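PDB 5F7U: cycloalternan-forming enzyme from Listeria monocytogenes serovar 1/2a, which is a multidomain enzyme of the glycosyl hydrolase family 31 type, built around a TIM-barrel domain and carrying several beta-rich domains and a carbohydrate binding module. Local coordinates for residues Asp117-Gln122 with Trp227-Lys232; Gln457-Lys462 with Gly504-Phe509; Glu837-Asp842 with Met849-Val854. The protein carries 1 engineered substitution. All blocks are in the same frame, centred on the assembly; numbering follows the deposited sequence.

Contact 1: residues Asp117-Gln122 with Trp227-Lys232; sequences DWEYVQ and WLTDGK
W118 and L228 form the non-hydrogen-bonded pair of a short antiparallel pairing between strands 106-129 and 214-229, with D117–T229 and E119–W227 as hydrogen-bonded pairs to either side. In the outer pairs each backbone N donates to the facing O, as from E119 N to W227 O at 2.9 Å. On the W118 face of the sheet, L228 CB sits 3.8 Å from the centroid of the six-membered ring, only 3° off its normal, which defines a CH-pi contact. L228 CD1 covers the pyrrole end of the same indole face, 3.8 Å from W118 NE1. The two segments, 105 residues apart along the chain, belong to the beta-rich N-terminal part of the protein; W227 and L228 lie in its galactose mutarotase-like domain. On the other face, W227 CG stands between its own backbone N and carbonyl carbon (chi1 52°), which folds the indole back over strand 106-129. E119 O lies 3.5 Å above the centre of that ring, while V121 CG2 meets W227 CZ3 in the ring plane at 3.8 Å. W227 NE1 donates to E119 OE1 at 2.8 Å, a bent bond (141° at the hydrogen). E119 OE2 makes a salt bridge with K88, so both carboxylate oxygens of this buried residue have partners. T229 CG2 packs 3.3 Å from E119 CD, and T229 OG1 bonds V234 O and accepts from G231 N, an ST turn.

Contact 2: residues Gln457-Lys462 with Gly504-Phe509; sequences QVPVLK and GILLDF
Three backbone hydrogen bonds join P459 and L461 to I505 and L507; V460 and L506 between them form a non-hydrogen-bonded pair. L461 and I505 are a hydrogen-bonded antiparallel pair: L461 N donates to I505 O at 2.8 Å, and I505 N returns the bond to L461 O at 2.9 Å. The third bond, from L507 N to P459 O at 3.0 Å, is nearly straight (175° at the hydrogen). A weaker polar approach, a CA-H...O contact, brings V460 CA to I505 O. The other interactions are apolar. V460 and L506 share one face of the two-stranded sheet, with V460 CB 3.8 Å from L506 CD2. With chi1 at 62°, CG2 falls anti to V460 N and comes 3.5 Å from G504 C. P459 CB touches F509 CE2 at 3.7 Å, while L507 CD1 sits 3.6 Å above the centre of the F509 ring, and W518 meets that ring edge-to-face. Strand 460-461 closely follows barrel strand 452-457 of the TIM-barrel domain, and the side chain of V460 is about 9 Å from a bound alpha-D-glucopyranose. All touching residues are buried, and the contact is made of main-chain hydrogen bonds and hydrocarbon packing, with no charged pair across it.

Contact 3: residues Glu837-Asp842 with Met849-Val854; sequences EYSFYD and MRDISV
R850 and F840 form a hydrogen-bonded antiparallel pair, and the arginine side chain runs from there to D842. Its CB lies 4.0 Å from F840 O, the acceptor of R850 N. CG touches both F840 CD2, at 3.9 Å, and D842 CB, at 3.8 Å. The chain bends at chi2 (-73°), and past CD the guanidinium meets one oxygen in a side-on salt bridge: NE reaches D842 OD2 at 3.0 Å and NH2 the same OD2 at 3.1 Å. OD2 lies in the guanidinium plane, though the carboxylate itself is turned 48° against that plane; NE takes the anti lone pair of OD2, whereas NH2 approaches from above the carboxylate plane. At the far tip NH1 has a long, weak ion pair with E848. All this belongs to the beta hairpin of strands 835-842 and 848-857, whose segment axes run at 154° to each other; strand 835-842 is an outermost strand of its antiparallel sheet. The other oxygen of D842, OD1, bonds Y823 OH; Y823 belongs to a magnesium site, and a bound magnesium ion lies about 10 Å from the D842 side chain. On the opposite face of the hairpin, M849, bent at chi2 and chi3, brings SD to 3.6 Å from Y841 CD1 in an oblique Met-aromatic contact; K710 makes a cation-pi interaction with the same Y841 ring.

In the fold
Contacts 1, 2 and 3 follow one another along the chain, each closing before the next opens. Their centres are about 39 Å apart for contacts 1 and 2, 46 Å for contacts 2 and 3, and 56 Å for contacts 1 and 3, and the nearest atoms of any two are at least about 27 Å apart. They share no strand or sheet. Contact 1 joins strands 106-129 and 214-229 in the N-terminal beta-rich part, contact 2 is a two-stranded sheet within the TIM-barrel domain, and contact 3 is a hairpin following the last barrel strand, 657-660. Antiparallel pairing thus recurs in three regions, consistent with a modular architecture, each region having its own sheets.

Contact 1: residues Asp117-Gln122 with Trp227-Lys232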
loop_
_atom_site.group_PDB
_atom_site.type_symbol
_atom_site.label_atom_id
_atom_site.label_comp_id
_atom_site.label_asym_id
_atom_site.label_seq_id
_atom_site.Cartn_x
_atom_site.Cartn_y
_atom_site.Cartn_z
ATOM N N ASP A 117 24.170 -6.099 -29.693
ATOM C CA ASP A 117 23.960 -4.668 -29.847
ATOM C C ASP A 117 22.479 -4.402 -30.047
ATOM O O ASP A 117 21.709 -5.326 -30.335
ATOM C CB ASP A 117 24.804 -4.083 -31.010
ATOM C CG ASP A 117 25.170 -2.605 -30.797
ATOM O OD1 ASP A 117 24.579 -1.910 -29.940
ATOM O OD2 ASP A 117 26.073 -2.126 -31.515
ATOM N N TRP A 118 22.086 -3.145 -29.854
ATOM C CA TRP A 118 20.689 -2.733 -29.994
ATOM C C TRP A 118 20.223 -2.681 -31.441
ATOM O O TRP A 118 20.951 -2.217 -32.328
ATOM C CB TRP A 118 20.468 -1.378 -29.292
ATOM C CG TRP A 118 20.522 -1.515 -27.800
ATOM C CD1 TRP A 118 21.589 -1.250 -26.981
ATOM C CD2 TRP A 118 19.479 -1.997 -26.961
ATOM N NE1 TRP A 118 21.258 -1.530 -25.668
ATOM C CE2 TRP A 118 19.978 -2.009 -25.630
ATOM C CE3 TRP A 118 18.171 -2.455 -27.205
ATOM C CZ2 TRP A 118 19.203 -2.419 -24.539
ATOM C CZ3 TRP A 118 17.392 -2.884 -26.113
ATOM C CH2 TRP A 118 17.918 -2.853 -24.793
ATOM N N GLU A 119 19.003 -3.173 -31.656
ATOM C CA GLU A 119 18.272 -3.009 -32.915
ATOM C C GLU A 119 16.940 -2.382 -32.535
ATOM O O GLU A 119 16.371 -2.717 -31.482
ATOM C CB GLU A 119 18.032 -4.353 -33.583
ATOM C CG GLU A 119 19.313 -5.079 -33.986
ATOM C CD GLU A 119 19.074 -6.437 -34.621
ATOM O OE1 GLU A 119 17.930 -6.959 -34.612
ATOM O OE2 GLU A 119 20.063 -6.999 -35.127
ATOM N N TYR A 120 16.458 -1.455 -33.357
ATOM C CA TYR A 120 15.222 -0.737 -33.046
ATOM C C TYR A 120 14.252 -0.851 -34.193
ATOM O O TYR A 120 14.646 -1.121 -35.307
ATOM C CB TYR A 120 15.487 0.746 -32.766
ATOM C CG TYR A 120 16.420 1.011 -31.609
ATOM C CD1 TYR A 120 15.913 1.139 -30.307
ATOM C CD2 TYR A 120 17.809 1.161 -31.812
ATOM C CE1 TYR A 120 16.756 1.394 -29.230
ATOM C CE2 TYR A 120 18.662 1.406 -30.737
ATOM C CZ TYR A 120 18.121 1.525 -29.458
ATOM O OH TYR A 120 18.955 1.774 -28.388
ATOM N N VAL A 121 12.971 -0.664 -33.892
ATOM C CA VAL A 121 11.950 -0.548 -34.931
ATOM C C VAL A 121 12.270 0.711 -35.738
ATOM O O VAL A 121 12.527 1.776 -35.157
ATOM C CB VAL A 121 10.524 -0.466 -34.321
ATOM C CG1 VAL A 121 9.498 -0.129 -35.387
ATOM C CG2 VAL A 121 10.156 -1.780 -33.642
ATOM N N GLN A 122 12.265 0.574 -37.064
ATOM C CA GLN A 122 12.387 1.720 -37.961
ATOM C C GLN A 122 10.993 2.194 -38.385
ATOM O O GLN A 122 10.438 3.089 -37.743
ATOM C CB GLN A 122 13.304 1.404 -39.158
ATOM C CG GLN A 122 13.403 2.504 -40.230
ATOM C CD GLN A 122 13.804 3.861 -39.677
ATOM O OE1 GLN A 122 14.735 3.968 -38.870
ATOM N NE2 GLN A 122 13.112 4.922 -40.126
ATOM N N TRP A 227 15.475 -3.992 -29.052
ATOM C CA TRP A 227 15.859 -5.260 -28.428
ATOM C C TRP A 227 17.374 -5.402 -28.610
ATOM O O TRP A 227 17.962 -4.883 -29.588
ATOM C CB TRP A 227 15.109 -6.451 -29.054
ATOM C CG TRP A 227 15.227 -6.492 -30.552
ATOM C CD1 TRP A 227 16.127 -7.215 -31.288
ATOM C CD2 TRP A 227 14.466 -5.724 -31.485
ATOM N NE1 TRP A 227 15.950 -6.959 -32.629
ATOM C CE2 TRP A 227 14.939 -6.047 -32.778
ATOM C CE3 TRP A 227 13.408 -4.801 -31.359
ATOM C CZ2 TRP A 227 14.397 -5.474 -33.949
ATOM C CZ3 TRP A 227 12.874 -4.226 -32.516
ATOM C CH2 TRP A 227 13.375 -4.565 -33.798
ATOM N N LEU A 228 17.991 -6.107 -27.669
ATOM C CA LEU A 228 19.443 -6.267 -27.597
ATOM C C LEU A 228 19.781 -7.696 -28.014
ATOM O O LEU A 228 19.352 -8.641 -27.372
ATOM C CB LEU A 228 19.895 -5.974 -26.157
ATOM C CG LEU A 228 21.378 -6.098 -25.851
ATOM C CD1 LEU A 228 22.178 -5.072 -26.638
ATOM C CD2 LEU A 228 21.588 -5.903 -24.352
ATOM N N THR A 229 20.514 -7.858 -29.121
ATOM C CA THR A 229 20.632 -9.156 -29.765
ATOM C C THR A 229 22.004 -9.328 -30.416
ATOM O O THR A 229 22.652 -8.338 -30.780
ATOM C CB THR A 229 19.505 -9.371 -30.828
ATOM O OG1 THR A 229 19.592 -10.690 -31.367
ATOM C CG2 THR A 229 19.609 -8.385 -31.997
ATOM N N ASP A 230 22.441 -10.575 -30.531
ATOM C CA ASP A 230 23.603 -10.876 -31.363
ATOM C C ASP A 230 23.194 -11.096 -32.825
ATOM O O ASP A 230 24.059 -11.283 -33.686
ATOM C CB ASP A 230 24.406 -12.064 -30.806
ATOM C CG ASP A 230 23.684 -13.399 -30.970
ATOM O OD1 ASP A 230 22.435 -13.433 -31.010
ATOM O OD2 ASP A 230 24.377 -14.415 -31.049
ATOM N N GLY A 231 21.880 -11.076 -33.080
ATOM C CA GLY A 231 21.296 -11.317 -34.406
ATOM C C GLY A 231 21.128 -12.781 -34.801
ATOM O O GLY A 231 20.754 -13.080 -35.951
ATOM N N LYS A 232 21.403 -13.695 -33.869
ATOM C CA LYS A 232 21.509 -15.129 -34.178
ATOM C C LYS A 232 20.988 -16.086 -33.100
ATOM O O LYS A 232 20.266 -17.035 -33.399
ATOM C CB LYS A 232 22.971 -15.499 -34.474
ATOM C CG LYS A 232 23.508 -15.004 -35.808
ATOM C CD LYS A 232 24.894 -15.548 -36.122
ATOM C CE LYS A 232 25.982 -14.801 -35.355
ATOM N NZ LYS A 232 27.313 -15.056 -35.963
#

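Contact 2: residues Gln457-Lys462 with Gly504-Phe509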
loop_
_atom_site.group_PDB
_atom_site.type_symbol
_atom_site.label_atom_id
_atom_site.label_comp_id
_atom_site.label_asym_id
_atom_site.label_seq_id
_atom_site.Cartn_x
_atom_site.Cartn_y
_atom_site.Cartn_z
ATOM N N GLN A 457 6.911 -18.509 9.410
ATOM C CA GLN A 457 7.461 -19.511 8.486
ATOM C C GLN A 457 8.495 -18.886 7.542
ATOM O O GLN A 457 8.517 -17.661 7.355
ATOM C CB GLN A 457 6.337 -20.107 7.617
ATOM C CG GLN A 457 5.314 -20.925 8.375
ATOM C CD GLN A 457 5.839 -22.304 8.724
ATOM O OE1 GLN A 457 5.773 -23.215 7.908
ATOM N NE2 GLN A 457 6.382 -22.456 9.920
ATOM N N VAL A 458 9.316 -19.753 6.959
ATOM C CA VAL A 458 10.257 -19.423 5.871
ATOM C C VAL A 458 10.107 -20.452 4.733
ATOM O O VAL A 458 9.587 -21.554 4.967
ATOM C CB VAL A 458 11.733 -19.353 6.340
ATOM C CG1 VAL A 458 11.975 -18.088 7.144
ATOM C CG2 VAL A 458 12.120 -20.576 7.163
ATOM N N PRO A 459 10.580 -20.111 3.517
ATOM C CA PRO A 459 10.425 -21.014 2.361
ATOM C C PRO A 459 11.626 -21.951 2.169
ATOM O O PRO A 459 11.747 -22.606 1.136
ATOM C CB PRO A 459 10.338 -20.024 1.189
ATOM C CG PRO A 459 11.232 -18.881 1.617
ATOM C CD PRO A 459 11.021 -18.753 3.106
ATOM N N VAL A 460 12.510 -21.976 3.156
ATOM C CA VAL A 460 13.809 -22.626 3.046
ATOM C C VAL A 460 13.873 -23.723 4.091
ATOM O O VAL A 460 13.344 -23.558 5.174
ATOM C CB VAL A 460 14.952 -21.576 3.212
ATOM C CG1 VAL A 460 14.916 -20.901 4.588
ATOM C CG2 VAL A 460 16.323 -22.170 2.911
ATOM N N LEU A 461 14.488 -24.854 3.739
ATOM C CA LEU A 461 14.867 -25.855 4.720
ATOM C C LEU A 461 16.255 -25.484 5.230
ATOM O O LEU A 461 17.221 -25.443 4.456
ATOM C CB LEU A 461 14.863 -27.257 4.112
ATOM C CG LEU A 461 15.210 -28.396 5.077
ATOM C CD1 LEU A 461 14.207 -29.528 4.908
ATOM C CD2 LEU A 461 16.631 -28.890 4.871
ATOM N N LYS A 462 16.328 -25.198 6.529
ATOM C CA LYS A 462 17.542 -24.701 7.155
ATOM C C LYS A 462 18.623 -25.765 7.113
ATOM O O LYS A 462 18.356 -26.929 7.398
ATOM C CB LYS A 462 17.248 -24.270 8.593
ATOM C CG LYS A 462 18.495 -23.966 9.406
ATOM C CD LYS A 462 18.224 -24.111 10.887
ATOM C CE LYS A 462 19.531 -24.229 11.644
ATOM N NZ LYS A 462 19.275 -24.044 13.094
ATOM N N GLY A 504 20.917 -22.951 3.162
ATOM C CA GLY A 504 19.604 -23.599 3.226
ATOM C C GLY A 504 19.093 -23.938 1.832
ATOM O O GLY A 504 19.468 -23.291 0.848
ATOM N N ILE A 505 18.198 -24.918 1.762
ATOM C CA ILE A 505 17.657 -25.364 0.494
ATOM C C ILE A 505 16.244 -24.799 0.321
ATOM O O ILE A 505 15.343 -25.083 1.119
ATOM C CB ILE A 505 17.677 -26.915 0.403
ATOM C CG1 ILE A 505 19.114 -27.438 0.572
ATOM C CG2 ILE A 505 17.098 -27.391 -0.922
ATOM C CD1 ILE A 505 19.214 -28.944 0.756
ATOM N N LEU A 506 16.047 -23.989 -0.714
ATOM C CA LEU A 506 14.704 -23.476 -1.000
ATOM C C LEU A 506 13.766 -24.565 -1.500
ATOM O O LEU A 506 14.171 -25.423 -2.281
ATOM C CB LEU A 506 14.748 -22.378 -2.059
ATOM C CG LEU A 506 15.332 -21.019 -1.726
ATOM C CD1 LEU A 506 15.020 -20.108 -2.911
ATOM C CD2 LEU A 506 14.679 -20.455 -0.458
ATOM N N LEU A 507 12.523 -24.536 -1.022
ATOM C CA LEU A 507 11.479 -25.389 -1.579
ATOM C C LEU A 507 11.069 -24.809 -2.927
ATOM O O LEU A 507 10.821 -23.612 -3.046
ATOM C CB LEU A 507 10.277 -25.470 -0.619
ATOM C CG LEU A 507 9.144 -26.482 -0.860
ATOM C CD1 LEU A 507 8.148 -26.057 -1.935
ATOM C CD2 LEU A 507 9.693 -27.889 -1.126
ATOM N N ASP A 508 11.017 -25.651 -3.955
ATOM C CA ASP A 508 10.581 -25.170 -5.253
ATOM C C ASP A 508 9.059 -25.046 -5.308
ATOM O O ASP A 508 8.360 -26.031 -5.584
ATOM C CB ASP A 508 11.104 -26.088 -6.364
ATOM C CG ASP A 508 10.681 -25.632 -7.763
ATOM O OD1 ASP A 508 9.936 -24.618 -7.905
ATOM O OD2 ASP A 508 11.115 -26.294 -8.735
ATOM N N PHE A 509 8.551 -23.835 -5.057
ATOM C CA PHE A 509 7.104 -23.585 -5.049
ATOM C C PHE A 509 6.435 -23.667 -6.418
ATOM O O PHE A 509 5.210 -23.613 -6.503
ATOM C CB PHE A 509 6.750 -22.300 -4.268
ATOM C CG PHE A 509 6.891 -22.473 -2.790
ATOM C CD1 PHE A 509 5.851 -23.032 -2.040
ATOM C CD2 PHE A 509 8.091 -22.154 -2.149
ATOM C CE1 PHE A 509 5.994 -23.234 -0.666
ATOM C CE2 PHE A 509 8.237 -22.347 -0.778
ATOM C CZ PHE A 509 7.183 -22.902 -0.040
#

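Contact 3: residues Glu837-Asp842 with Met849-Val854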
loop_
_atom_site.group_PDB
_atom_site.type_symbol
_atom_site.label_atom_id
_atom_site.label_comp_id
_atom_site.label_asym_id
_atom_site.label_seq_id
_atom_site.Cartn_x
_atom_site.Cartn_y
_atom_site.Cartn_z
ATOM N N GLU A 837 -24.926 8.368 -1.893
ATOM C CA GLU A 837 -25.335 6.980 -1.716
ATOM C C GLU A 837 -24.148 6.187 -1.227
ATOM O O GLU A 837 -22.991 6.549 -1.493
ATOM C CB GLU A 837 -25.932 6.393 -3.003
ATOM C CG GLU A 837 -24.960 6.229 -4.161
ATOM C CD GLU A 837 -25.624 5.912 -5.501
ATOM O OE1 GLU A 837 -26.721 5.301 -5.535
ATOM O OE2 GLU A 837 -25.028 6.275 -6.550
ATOM N N TYR A 838 -24.433 5.116 -0.505
ATOM C CA TYR A 838 -23.381 4.277 0.026
ATOM C C TYR A 838 -23.875 2.846 0.127
ATOM O O TYR A 838 -25.001 2.614 0.553
ATOM C CB TYR A 838 -22.994 4.794 1.403
ATOM C CG TYR A 838 -21.919 4.004 2.124
ATOM C CD1 TYR A 838 -20.574 4.136 1.770
ATOM C CD2 TYR A 838 -22.244 3.170 3.204
ATOM C CE1 TYR A 838 -19.577 3.447 2.458
ATOM C CE2 TYR A 838 -21.255 2.475 3.895
ATOM C CZ TYR A 838 -19.927 2.610 3.510
ATOM O OH TYR A 838 -18.932 1.951 4.211
ATOM N N SER A 839 -23.029 1.905 -0.277
ATOM C CA SER A 839 -23.339 0.484 -0.167
ATOM C C SER A 839 -22.554 -0.073 1.006
ATOM O O SER A 839 -21.328 -0.218 0.918
ATOM C CB SER A 839 -22.951 -0.246 -1.457
ATOM O OG SER A 839 -23.633 -1.482 -1.580
ATOM N N PHE A 840 -23.252 -0.362 2.104
ATOM C CA PHE A 840 -22.635 -0.908 3.310
ATOM C C PHE A 840 -22.561 -2.444 3.264
ATOM O O PHE A 840 -23.559 -3.111 3.020
ATOM C CB PHE A 840 -23.441 -0.431 4.530
ATOM C CG PHE A 840 -23.070 -1.097 5.815
ATOM C CD1 PHE A 840 -21.738 -1.132 6.265
ATOM C CD2 PHE A 840 -24.068 -1.694 6.604
ATOM C CE1 PHE A 840 -21.411 -1.753 7.460
ATOM C CE2 PHE A 840 -23.744 -2.300 7.811
ATOM C CZ PHE A 840 -22.415 -2.342 8.229
ATOM N N TYR A 841 -21.366 -2.981 3.508
ATOM C CA TYR A 841 -21.162 -4.418 3.601
ATOM C C TYR A 841 -21.450 -4.900 5.013
ATOM O O TYR A 841 -20.626 -4.738 5.924
ATOM C CB TYR A 841 -19.725 -4.755 3.213
ATOM C CG TYR A 841 -19.395 -6.232 3.169
ATOM C CD1 TYR A 841 -20.227 -7.147 2.510
ATOM C CD2 TYR A 841 -18.216 -6.703 3.753
ATOM C CE1 TYR A 841 -19.905 -8.500 2.466
ATOM C CE2 TYR A 841 -17.876 -8.046 3.705
ATOM C CZ TYR A 841 -18.720 -8.937 3.067
ATOM O OH TYR A 841 -18.370 -10.262 3.030
ATOM N N ASP A 842 -22.623 -5.495 5.191
ATOM C CA ASP A 842 -23.076 -5.845 6.522
ATOM C C ASP A 842 -22.613 -7.277 6.857
ATOM O O ASP A 842 -23.377 -8.238 6.738
ATOM C CB ASP A 842 -24.590 -5.638 6.602
ATOM C CG ASP A 842 -25.168 -5.922 7.977
ATOM O OD1 ASP A 842 -24.424 -6.237 8.920
ATOM O OD2 ASP A 842 -26.400 -5.835 8.089
ATOM N N MET A 849 -25.376 -6.502 1.220
ATOM C CA MET A 849 -25.126 -5.087 0.917
ATOM C C MET A 849 -26.358 -4.273 1.303
ATOM O O MET A 849 -27.466 -4.604 0.898
ATOM C CB MET A 849 -24.772 -4.851 -0.561
ATOM C CG MET A 849 -23.520 -5.556 -1.079
ATOM S SD MET A 849 -22.023 -5.410 -0.074
ATOM C CE MET A 849 -21.598 -3.685 -0.308
ATOM N N ARG A 850 -26.166 -3.225 2.100
ATOM C CA ARG A 850 -27.261 -2.349 2.498
ATOM C C ARG A 850 -27.045 -1.017 1.798
ATOM O O ARG A 850 -26.055 -0.329 2.061
ATOM C CB ARG A 850 -27.297 -2.140 4.020
ATOM C CG ARG A 850 -27.136 -3.391 4.871
ATOM C CD ARG A 850 -28.373 -4.265 4.830
ATOM N NE ARG A 850 -28.290 -5.305 5.843
ATOM C CZ ARG A 850 -29.186 -6.269 6.010
ATOM N NH1 ARG A 850 -30.262 -6.336 5.229
ATOM N NH2 ARG A 850 -29.003 -7.180 6.959
ATOM N N ASP A 851 -27.966 -0.678 0.898
ATOM C CA ASP A 851 -27.842 0.531 0.093
ATOM C C ASP A 851 -28.567 1.688 0.776
ATOM O O ASP A 851 -29.806 1.677 0.890
ATOM C CB ASP A 851 -28.383 0.321 -1.327
ATOM C CG ASP A 851 -27.617 -0.750 -2.120
ATOM O OD1 ASP A 851 -26.381 -0.953 -1.930
ATOM O OD2 ASP A 851 -28.283 -1.406 -2.951
ATOM N N ILE A 852 -27.781 2.663 1.240
ATOM C CA ILE A 852 -28.286 3.827 1.974
ATOM C C ILE A 852 -28.152 5.025 1.058
ATOM O O ILE A 852 -27.122 5.188 0.392
ATOM C CB ILE A 852 -27.427 4.184 3.232
ATOM C CG1 ILE A 852 -26.753 2.962 3.878
ATOM C CG2 ILE A 852 -28.206 5.072 4.215
ATOM C CD1 ILE A 852 -27.658 2.067 4.692
ATOM N N SER A 853 -29.177 5.869 1.012
ATOM C CA SER A 853 -29.053 7.112 0.259
ATOM C C SER A 853 -29.564 8.293 1.065
ATOM O O SER A 853 -30.485 8.162 1.881
ATOM C CB SER A 853 -29.747 7.023 -1.104
ATOM O OG SER A 853 -31.147 6.908 -0.961
ATOM N N VAL A 854 -28.922 9.433 0.843
ATOM C CA VAL A 854 -29.206 10.669 1.589
ATOM C C VAL A 854 -29.494 11.733 0.548
ATOM O O VAL A 854 -28.782 11.829 -0.445
ATOM C CB VAL A 854 -28.031 11.098 2.511
ATOM C CG1 VAL A 854 -28.297 12.458 3.164
ATOM C CG2 VAL A 854 -27.761 10.028 3.575
#